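Local coordinates for protein polyisoprenyl-teichoic acid--peptidoglycan teichoic acid transferase TagV (Bacillus subtilis, PDB 6UF3) that belongs to the LytR-CpsA-Psr family of bacterial cell-envelope proteins, at residues Ser7-Gly12 / Asp26-Val31. Residues are numbered along the deposited sequence; the frame is centred on the assembly and turned at random.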
ATOM      1  N   SER A   7      -6.855   9.610   5.575  1.00 17.34           N
ATOM      2  CA  SER A   7      -6.410   8.338   5.031  1.00 17.94           C
ATOM      3  C   SER A   7      -5.430   8.541   3.873  1.00 17.06           C
ATOM      4  O   SER A   7      -5.429   9.581   3.217  1.00 17.45           O
ATOM      5  CB  SER A   7      -7.609   7.518   4.535  1.00 19.44           C
ATOM      6  OG  SER A   7      -8.300   8.287   3.551  1.00 21.31           O
ATOM      7  N   ILE A   8      -4.594   7.528   3.645  1.00 19.14           N
ATOM      8  CA  ILE A   8      -3.653   7.473   2.527  1.00 18.91           C
ATOM      9  C   ILE A   8      -3.852   6.146   1.806  1.00 18.96           C
ATOM     10  O   ILE A   8      -3.908   5.091   2.445  1.00 17.49           O
ATOM     11  CB  ILE A   8      -2.186   7.587   2.980  1.00 17.01           C
ATOM     12  CG1 ILE A   8      -1.975   8.762   3.932  1.00 17.43           C
ATOM     13  CG2 ILE A   8      -1.268   7.708   1.747  1.00 18.18           C
ATOM     14  CD1 ILE A   8      -0.577   8.782   4.540  1.00 19.23           C
ATOM     15  N   LEU A   9      -3.959   6.194   0.478  1.00 16.47           N
ATOM     16  CA  LEU A   9      -3.893   4.989  -0.342  1.00 15.86           C
ATOM     17  C   LEU A   9      -2.519   4.919  -0.996  1.00 16.64           C
ATOM     18  O   LEU A   9      -2.115   5.848  -1.711  1.00 17.70           O
ATOM     19  CB  LEU A   9      -4.986   4.972  -1.418  1.00 16.92           C
ATOM     20  CG  LEU A   9      -4.861   3.838  -2.461  1.00 18.06           C
ATOM     21  CD1 LEU A   9      -4.993   2.445  -1.830  1.00 17.02           C
ATOM     22  CD2 LEU A   9      -5.907   4.001  -3.600  1.00 18.52           C
ATOM     23  N   PHE A  10      -1.818   3.816  -0.763  1.00 16.95           N
ATOM     24  CA  PHE A  10      -0.536   3.520  -1.382  1.00 18.19           C
ATOM     25  C   PHE A  10      -0.770   2.545  -2.527  1.00 19.19           C
ATOM     26  O   PHE A  10      -1.322   1.463  -2.321  1.00 20.16           O
ATOM     27  CB  PHE A  10       0.428   2.900  -0.365  1.00 19.16           C
ATOM     28  CG  PHE A  10       0.854   3.840   0.732  1.00 20.37           C
ATOM     29  CD1 PHE A  10       0.105   3.949   1.898  1.00 21.16           C
ATOM     30  CD2 PHE A  10       2.012   4.594   0.606  1.00 23.38           C
ATOM     31  CE1 PHE A  10       0.498   4.810   2.917  1.00 22.38           C
ATOM     32  CE2 PHE A  10       2.400   5.460   1.610  1.00 22.36           C
ATOM     33  CZ  PHE A  10       1.645   5.556   2.769  1.00 20.33           C
ATOM     34  N   MET A  11      -0.355   2.939  -3.727  1.00 18.89           N
ATOM     35  CA  MET A  11      -0.499   2.147  -4.944  1.00 21.21           C
ATOM     36  C   MET A  11       0.891   1.794  -5.452  1.00 23.79           C
ATOM     37  O   MET A  11       1.725   2.685  -5.662  1.00 26.83           O
ATOM     38  CB  MET A  11      -1.287   2.923  -6.004  1.00 19.18           C
ATOM     39  CG  MET A  11      -2.753   3.110  -5.644  1.00 21.01           C
ATOM     40  SD  MET A  11      -3.563   4.408  -6.627  1.00 24.03           S
ATOM     41  CE  MET A  11      -2.999   5.876  -5.758  1.00 25.87           C
ATOM     42  N   GLY A  12       1.153   0.499  -5.605  1.00 21.46           N
ATOM     43  CA  GLY A  12       2.347   0.015  -6.271  1.00 20.70           C
ATOM     44  C   GLY A  12       1.979  -0.540  -7.642  1.00 21.83           C
ATOM     45  O   GLY A  12       1.083  -1.377  -7.752  1.00 22.40           O
ATOM     46  N   ASP A  26      -0.374  -3.471  -8.627  1.00 29.29           N
ATOM     47  CA  ASP A  26       0.065  -4.698  -7.985  1.00 38.04           C
ATOM     48  C   ASP A  26      -0.105  -4.654  -6.480  1.00 35.64           C
ATOM     49  O   ASP A  26      -0.314  -5.699  -5.856  1.00 41.19           O
ATOM     50  CB  ASP A  26       1.534  -4.986  -8.320  1.00 46.37           C
ATOM     51  CG  ASP A  26       1.759  -5.232  -9.800  1.00 59.92           C
ATOM     52  OD1 ASP A  26       2.535  -4.471 -10.418  1.00 61.51           O
ATOM     53  OD2 ASP A  26       1.154  -6.182 -10.343  1.00 62.44           O
ATOM     54  N   SER A  27      -0.049  -3.466  -5.893  1.00 24.68           N
ATOM     55  CA  SER A  27      -0.094  -3.327  -4.442  1.00 20.98           C
ATOM     56  C   SER A  27      -1.082  -2.229  -4.093  1.00 20.66           C
ATOM     57  O   SER A  27      -1.035  -1.148  -4.690  1.00 22.03           O
ATOM     58  CB  SER A  27       1.304  -3.008  -3.890  1.00 25.13           C
ATOM     59  OG  SER A  27       1.276  -2.885  -2.474  1.00 28.46           O
ATOM     60  N   LEU A  28      -1.979  -2.507  -3.143  1.00 16.47           N
ATOM     61  CA  LEU A  28      -2.958  -1.531  -2.668  1.00 14.42           C
ATOM     62  C   LEU A  28      -2.997  -1.596  -1.152  1.00 18.22           C
ATOM     63  O   LEU A  28      -3.486  -2.584  -0.598  1.00 18.58           O
ATOM     64  CB  LEU A  28      -4.356  -1.816  -3.209  1.00 15.04           C
ATOM     65  CG  LEU A  28      -4.581  -1.617  -4.712  1.00 16.13           C
ATOM     66  CD1 LEU A  28      -5.984  -2.073  -5.038  1.00 22.93           C
ATOM     67  CD2 LEU A  28      -4.374  -0.183  -5.149  1.00 20.27           C
ATOM     68  N   ILE A  29      -2.521  -0.547  -0.486  1.00 17.18           N
ATOM     69  CA  ILE A  29      -2.521  -0.508   0.974  1.00 16.20           C
ATOM     70  C   ILE A  29      -3.133   0.804   1.436  1.00 15.10           C
ATOM     71  O   ILE A  29      -2.699   1.877   1.018  1.00 16.63           O
ATOM     72  CB  ILE A  29      -1.104  -0.660   1.546  1.00 17.14           C
ATOM     73  CG1 ILE A  29      -0.482  -1.981   1.091  1.00 20.03           C
ATOM     74  CG2 ILE A  29      -1.171  -0.602   3.079  1.00 19.85           C
ATOM     75  CD1 ILE A  29       1.018  -2.091   1.332  1.00 22.38           C
ATOM     76  N   VAL A  30      -4.119   0.721   2.325  1.00 16.33           N
ATOM     77  CA  VAL A  30      -4.762   1.890   2.909  1.00 15.43           C
ATOM     78  C   VAL A  30      -4.265   2.042   4.340  1.00 18.96           C
ATOM     79  O   VAL A  30      -4.239   1.066   5.098  1.00 18.45           O
ATOM     80  CB  VAL A  30      -6.290   1.748   2.883  1.00 18.37           C
ATOM     81  CG1 VAL A  30      -6.952   2.842   3.695  1.00 17.35           C
ATOM     82  CG2 VAL A  30      -6.768   1.806   1.423  1.00 18.37           C
ATOM     83  N   VAL A  31      -3.863   3.258   4.702  1.00 16.77           N
ATOM     84  CA  VAL A  31      -3.518   3.596   6.084  1.00 14.38           C
ATOM     85  C   VAL A  31      -4.454   4.708   6.528  1.00 19.39           C
ATOM     86  O   VAL A  31      -4.647   5.684   5.796  1.00 20.52           O
ATOM     87  CB  VAL A  31      -2.046   4.033   6.209  1.00 16.82           C
ATOM     88  CG1 VAL A  31      -1.739   4.520   7.636  1.00 20.35           C
ATOM     89  CG2 VAL A  31      -1.117   2.896   5.817  1.00 18.62           C
TER
HETATM   90  O   HOH W   1       1.008  -0.217  -1.909  1.00 42.55           O
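With CG of Phe10 anti to its carbonyl carbon (chi1 -67°) and CG2 of Val31 placed likewise, ring atom CE1 meets that methyl obliquely at 3.8 Å. Both project from an antiparallel beta hairpin, strands 6-13 and 25-34, at the centre of a mixed sheet. The flat ring suits this place: one face takes CG2 of Ile8 toward its rim, while its edge lies in plane with Ile29 O. Leu168 of helix 158-177 packs against Phe10, Ile29 and Val31, whose apolar side chains match that cover.

On the face turned to helix 72-84, Leu9 holds CG anti to its backbone N (chi1 171°), and the second torsion then swings CD1 over to Val30 CG2 at 3.8 Å. Beside it, the unbranched chain of Met11 brings its CG to Leu28 CD2 at 3.7 Å. Branched Val30 and Ile29 fit the extended backbone, where Phe10 N binds Ile29 O at 2.8 Å in a nearly straight bond (174°).

At Gly12 the register is broken by a classic beta bulge, Asp26 and Ser27 both facing this one residue. Lacking a side chain, Gly12 avoids a crowded approach to Ser27 CB. The small polar Ser27 turns OG to a water that also bonds weakly to Phe10 O. Two donors grip Gly12 O: Asp26 N at 2.7 Å, nearly in line with the carbonyl, and Ser27 N at 3.0 Å, tilted from the carbonyl plane.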